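Protein Pcdhgc3 (Mus musculus, PDB 4ZI8) probably mediates calcium-dependent cell adhesion and may help set up specific neuronal connections in the brain, the present chain being its first three extracellular cadherin domains. Local coordinates at residues H24-E29 / E112-D117; R31-P36 / F77-L82. One frame throughout, in Å; residues are numbered along the deposited sequence.

Contact 1 (H24-E29 / E112-D117); sequences HYEILE and EVVVQD. With CA (calcium ion), chain O; CA (calcium ion), chain P.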
# COMPACT_ATOMS: atom_id res chain seq x y z
N HIS B 24 7.63 -30.28 50.23
CA HIS B 24 7.41 -29.24 49.22
C HIS B 24 8.63 -28.39 49.17
O HIS B 24 8.99 -27.80 50.19
CB HIS B 24 6.20 -28.38 49.57
CG HIS B 24 6.00 -27.21 48.64
ND1 HIS B 24 5.04 -27.22 47.65
CD2 HIS B 24 6.64 -26.03 48.54
CE1 HIS B 24 5.09 -26.07 46.99
NE2 HIS B 24 6.05 -25.33 47.51
N TYR B 25 9.31 -28.35 48.03
CA TYR B 25 10.53 -27.58 47.89
C TYR B 25 10.41 -26.67 46.67
O TYR B 25 9.60 -26.92 45.80
CB TYR B 25 11.74 -28.49 47.74
CG TYR B 25 11.88 -29.51 48.85
CD1 TYR B 25 12.29 -29.14 50.11
CD2 TYR B 25 11.59 -30.84 48.62
CE1 TYR B 25 12.43 -30.09 51.13
CE2 TYR B 25 11.72 -31.79 49.63
CZ TYR B 25 12.14 -31.41 50.87
OH TYR B 25 12.25 -32.37 51.86
N GLU B 26 11.23 -25.62 46.63
CA GLU B 26 11.21 -24.64 45.54
C GLU B 26 12.63 -24.39 45.17
O GLU B 26 13.44 -24.05 46.02
CB GLU B 26 10.53 -23.34 45.97
CG GLU B 26 9.17 -23.57 46.62
CD GLU B 26 8.31 -22.32 46.71
OE1 GLU B 26 8.87 -21.19 46.73
OE2 GLU B 26 7.07 -22.47 46.77
N ILE B 27 12.97 -24.61 43.90
CA ILE B 27 14.33 -24.41 43.45
C ILE B 27 14.32 -23.68 42.11
O ILE B 27 13.32 -23.70 41.41
CB ILE B 27 15.10 -25.75 43.29
CG1 ILE B 27 14.46 -26.62 42.21
CG2 ILE B 27 15.10 -26.55 44.61
CD1 ILE B 27 15.35 -27.86 41.84
N LEU B 28 15.44 -23.06 41.76
CA LEU B 28 15.62 -22.51 40.43
C LEU B 28 15.72 -23.61 39.39
O LEU B 28 16.34 -24.66 39.64
CB LEU B 28 16.89 -21.66 40.38
CG LEU B 28 16.97 -20.40 41.24
CD1 LEU B 28 18.33 -19.71 41.02
CD2 LEU B 28 15.80 -19.47 40.94
N GLU B 29 15.17 -23.37 38.19
CA GLU B 29 15.41 -24.31 37.11
C GLU B 29 16.90 -24.38 36.77
O GLU B 29 17.68 -23.50 37.11
CB GLU B 29 14.61 -23.92 35.84
CG GLU B 29 14.89 -22.46 35.37
CD GLU B 29 14.49 -22.19 33.92
OE1 GLU B 29 14.50 -23.12 33.08
OE2 GLU B 29 14.13 -21.04 33.64
N GLU B 112 6.72 -32.64 46.14
CA GLU B 112 6.60 -31.72 45.02
C GLU B 112 7.66 -30.65 45.07
O GLU B 112 8.11 -30.24 46.15
CB GLU B 112 5.19 -31.11 44.97
CG GLU B 112 4.84 -30.22 46.10
CD GLU B 112 3.35 -29.89 46.14
OE1 GLU B 112 2.51 -30.67 45.65
OE2 GLU B 112 3.01 -28.83 46.69
N VAL B 113 8.10 -30.23 43.88
CA VAL B 113 9.21 -29.30 43.75
C VAL B 113 8.75 -28.22 42.79
O VAL B 113 8.34 -28.52 41.66
CB VAL B 113 10.51 -29.98 43.23
CG1 VAL B 113 11.62 -28.97 43.05
CG2 VAL B 113 10.97 -31.06 44.20
N VAL B 114 8.69 -26.98 43.29
CA VAL B 114 8.41 -25.82 42.44
C VAL B 114 9.67 -25.48 41.65
O VAL B 114 10.76 -25.36 42.22
CB VAL B 114 7.95 -24.61 43.26
CG1 VAL B 114 7.71 -23.39 42.32
CG2 VAL B 114 6.69 -24.96 44.07
N VAL B 115 9.52 -25.35 40.34
CA VAL B 115 10.66 -25.04 39.48
C VAL B 115 10.53 -23.58 39.04
O VAL B 115 9.61 -23.21 38.30
CB VAL B 115 10.74 -25.99 38.29
CG1 VAL B 115 11.90 -25.61 37.36
CG2 VAL B 115 10.90 -27.45 38.80
N GLN B 116 11.42 -22.75 39.57
CA GLN B 116 11.34 -21.31 39.37
C GLN B 116 12.09 -20.86 38.12
O GLN B 116 13.17 -21.36 37.85
CB GLN B 116 11.89 -20.58 40.58
CG GLN B 116 11.12 -20.92 41.88
CD GLN B 116 11.85 -20.48 43.13
OE1 GLN B 116 13.09 -20.41 43.16
NE2 GLN B 116 11.09 -20.21 44.19
N ASP B 117 11.51 -19.90 37.40
CA ASP B 117 12.08 -19.38 36.14
C ASP B 117 13.37 -18.67 36.33
O ASP B 117 13.51 -17.89 37.25
CB ASP B 117 11.10 -18.42 35.46
CG ASP B 117 11.50 -18.08 34.03
OD1 ASP B 117 11.93 -18.98 33.29
OD2 ASP B 117 11.37 -16.90 33.63
CA CA O . 13.64 -19.65 31.92
CA CA P . 15.30 -23.16 30.83
O HOH W 1 16.04 -22.92 28.55
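H24 and E112 meet through a hydrogen bond, ND1 to OE2 at 2.8 Å, in the imidazole plane and using the anti lone pair of OE2; ring and carboxylate planes stand 65° apart. H24 NE2 donates to E26 OE2 at 3.1 Å, so two carboxylates hold the two ring nitrogens, fix the ring's rotation and would tend to stabilise a protonated imidazole. V114 CG2 packs against ring atoms CE1 and NE2, both at 3.5 Å. On the other sheet face, I27 CG1 lies against V113 CG1 at 3.8 Å, with V37 packed on both and V78 on I27. Five backbone hydrogen bonds join the parallel strands, from Y25 N–E112 O to E29 N–Q116 O, the A-to-G strand pairing of the cadherin beta sandwich. Beyond them E29 and D117 lie side by side, and E29 OE2 and D117 OD1 bind the same calcium ion, each at 2.3 Å, while E29 OE1 binds a second calcium at 2.4 Å. E85, I118, D120 and D153 complete the shared site; E30, D83, E85 and D120 serve the second. R84 is a further polar partner of E29, and N157 of D117. V115 CG1 presses on E29 CB at 3.5 Å.

Contact 2 (R31-P36 / F77-L82); sequences RERGFP and FVNDRL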
# COMPACT_ATOMS: atom_id res chain seq x y z
N ARG B 31 19.36 -26.26 37.60
CA ARG B 31 20.45 -26.59 38.54
C ARG B 31 21.27 -27.75 38.04
O ARG B 31 20.75 -28.61 37.32
CB ARG B 31 19.91 -26.91 39.93
CG ARG B 31 19.25 -25.76 40.68
CD ARG B 31 20.04 -24.45 40.65
NE ARG B 31 19.73 -23.69 39.44
CZ ARG B 31 20.30 -22.53 39.12
NH1 ARG B 31 21.21 -22.02 39.92
NH2 ARG B 31 19.98 -21.91 37.99
N GLU B 32 22.53 -27.79 38.44
CA GLU B 32 23.42 -28.88 38.10
C GLU B 32 22.99 -30.19 38.75
O GLU B 32 22.29 -30.20 39.77
CB GLU B 32 24.86 -28.55 38.53
CG GLU B 32 25.46 -27.35 37.77
CD GLU B 32 27.00 -27.33 37.78
OE1 GLU B 32 27.62 -28.02 38.62
OE2 GLU B 32 27.58 -26.61 36.93
N ARG B 33 23.41 -31.30 38.16
CA ARG B 33 23.08 -32.60 38.72
C ARG B 33 23.76 -32.73 40.07
O ARG B 33 24.92 -32.39 40.22
CB ARG B 33 23.52 -33.72 37.78
CG ARG B 33 22.86 -35.02 38.11
CD ARG B 33 23.15 -36.11 37.11
NE ARG B 33 22.34 -37.29 37.41
CZ ARG B 33 22.67 -38.53 37.07
NH1 ARG B 33 23.79 -38.77 36.41
NH2 ARG B 33 21.86 -39.53 37.39
N GLY B 34 23.02 -33.18 41.07
CA GLY B 34 23.61 -33.31 42.39
C GLY B 34 23.19 -32.16 43.28
O GLY B 34 23.43 -32.19 44.48
N PHE B 35 22.53 -31.16 42.70
CA PHE B 35 22.06 -30.03 43.48
C PHE B 35 21.08 -30.47 44.55
O PHE B 35 20.05 -31.09 44.24
CB PHE B 35 21.39 -29.00 42.57
CG PHE B 35 20.91 -27.77 43.28
CD1 PHE B 35 19.62 -27.71 43.80
CD2 PHE B 35 21.72 -26.64 43.37
CE1 PHE B 35 19.16 -26.56 44.43
CE2 PHE B 35 21.27 -25.49 43.99
CZ PHE B 35 19.99 -25.44 44.53
N PRO B 36 21.38 -30.14 45.82
CA PRO B 36 20.57 -30.57 46.97
C PRO B 36 19.26 -29.79 47.08
O PRO B 36 19.23 -28.56 47.13
CB PRO B 36 21.50 -30.34 48.17
CG PRO B 36 22.44 -29.29 47.74
CD PRO B 36 22.56 -29.35 46.23
N PHE B 77 18.01 -34.85 45.61
CA PHE B 77 18.85 -34.00 44.78
C PHE B 77 18.41 -34.03 43.34
O PHE B 77 17.68 -34.93 42.94
CB PHE B 77 20.32 -34.42 44.88
CG PHE B 77 20.56 -35.86 44.56
CD1 PHE B 77 20.80 -36.26 43.26
CD2 PHE B 77 20.56 -36.81 45.57
CE1 PHE B 77 21.01 -37.58 42.95
CE2 PHE B 77 20.80 -38.14 45.28
CZ PHE B 77 21.02 -38.52 43.96
N VAL B 78 18.87 -33.05 42.57
CA VAL B 78 18.51 -32.93 41.15
C VAL B 78 19.21 -34.02 40.37
O VAL B 78 20.42 -34.18 40.48
CB VAL B 78 18.89 -31.53 40.61
CG1 VAL B 78 18.78 -31.48 39.08
CG2 VAL B 78 18.00 -30.48 41.26
N ASN B 79 18.46 -34.81 39.62
CA ASN B 79 19.07 -35.94 38.92
C ASN B 79 19.04 -35.82 37.39
O ASN B 79 19.68 -36.57 36.69
CB ASN B 79 18.38 -37.24 39.38
CG ASN B 79 18.95 -38.49 38.73
OD1 ASN B 79 20.12 -38.80 38.89
ND2 ASN B 79 18.11 -39.20 38.00
N ASP B 80 18.29 -34.86 36.87
CA ASP B 80 18.24 -34.64 35.42
C ASP B 80 17.93 -33.16 35.19
O ASP B 80 17.52 -32.44 36.13
CB ASP B 80 17.17 -35.55 34.78
CG ASP B 80 17.35 -35.74 33.27
OD1 ASP B 80 18.18 -35.06 32.62
OD2 ASP B 80 16.62 -36.59 32.72
N ARG B 81 18.09 -32.71 33.95
CA ARG B 81 17.86 -31.31 33.64
C ARG B 81 16.41 -30.91 33.88
O ARG B 81 15.48 -31.57 33.42
CB ARG B 81 18.23 -31.02 32.20
CG ARG B 81 17.84 -29.63 31.78
CD ARG B 81 18.47 -29.24 30.45
NE ARG B 81 18.15 -27.85 30.13
CZ ARG B 81 18.04 -27.36 28.89
NH1 ARG B 81 18.26 -28.14 27.85
NH2 ARG B 81 17.73 -26.08 28.72
N LEU B 82 16.24 -29.83 34.63
CA LEU B 82 14.92 -29.27 34.89
C LEU B 82 14.84 -27.96 34.13
O LEU B 82 15.31 -26.93 34.63
CB LEU B 82 14.70 -29.03 36.39
CG LEU B 82 14.53 -30.30 37.23
CD1 LEU B 82 15.04 -30.04 38.64
CD2 LEU B 82 13.07 -30.66 37.25
O HOH W 2 18.32 -29.03 36.43
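R33 reaches along the 77-82 segment to N79. Its CB lies 4.1 Å from V78 O, and CG, set anti to the backbone N (chi1 -163°), comes closer to the same oxygen, at 3.5 Å. The chain then runs extended, carrying CD past N79 O and bringing NE within 2.8 Å of that oxygen, a weak, strongly bent hydrogen bond. NE also makes a weak bond to N79 OD1. At the tip, NH2 donates to N79 OD1; the modelled separation is very short, so its exact length is doubtful, though the approach is fairly straight at 159°. The two side chains run side by side in the same direction, their guanidinium and amide planes 50° apart. N79 ND2 is hydrogen-bonded to R65 O, which helps to orient the amide.

Next to the arginine the backbones are joined by two bonds, G34 N to V78 O and V78 N to F35 O, each 2.8 Å. They lie where a type II turn, E32 to F35, leads into strand 36-39, and P36 and F77 then form an antiparallel non-hydrogen-bonded pair. G34 takes the positive phi of the third turn position, where a CB would jam against the preceding carbonyl oxygen. V78 points into the turn, its CB 3.7 Å from E32 O and its CG2 3.9 Å from F35 CB. The F35 ring in turn carries R31 CG over the centre of one face. At the far end, water 2 bridges R31 O and L82 N.

N79 thus offers R33 two oxygens, one backbone and one side-chain, and no carboxylate: across these segments the cationic tip appears to be met by neutral oxygens, through bonds that are weak or of doubtful length, while V78 supplies the apolar packing against the turn.

Overall arrangement
From the N terminus, strand 24-28 comes first and pairs with the end of strand 107-116, so contact 1 closes a loop of 82 residues around nearly the whole first cadherin domain. Contact 2 is nested within that loop: the chain leaves 24-29, turns through 31-36 into strand 36-39, and is met by 77-82 as it leaves strand 75-78, 40 residues later. The centres lie 11 Å apart. Contact 1 belongs to the four-stranded sheet and contact 2 to the three-stranded one; I27 joins them across the sandwich, its CD1 lying 3.8 Å from V78 CG2. Contact 1 ends in the calcium sites leading to the second domain.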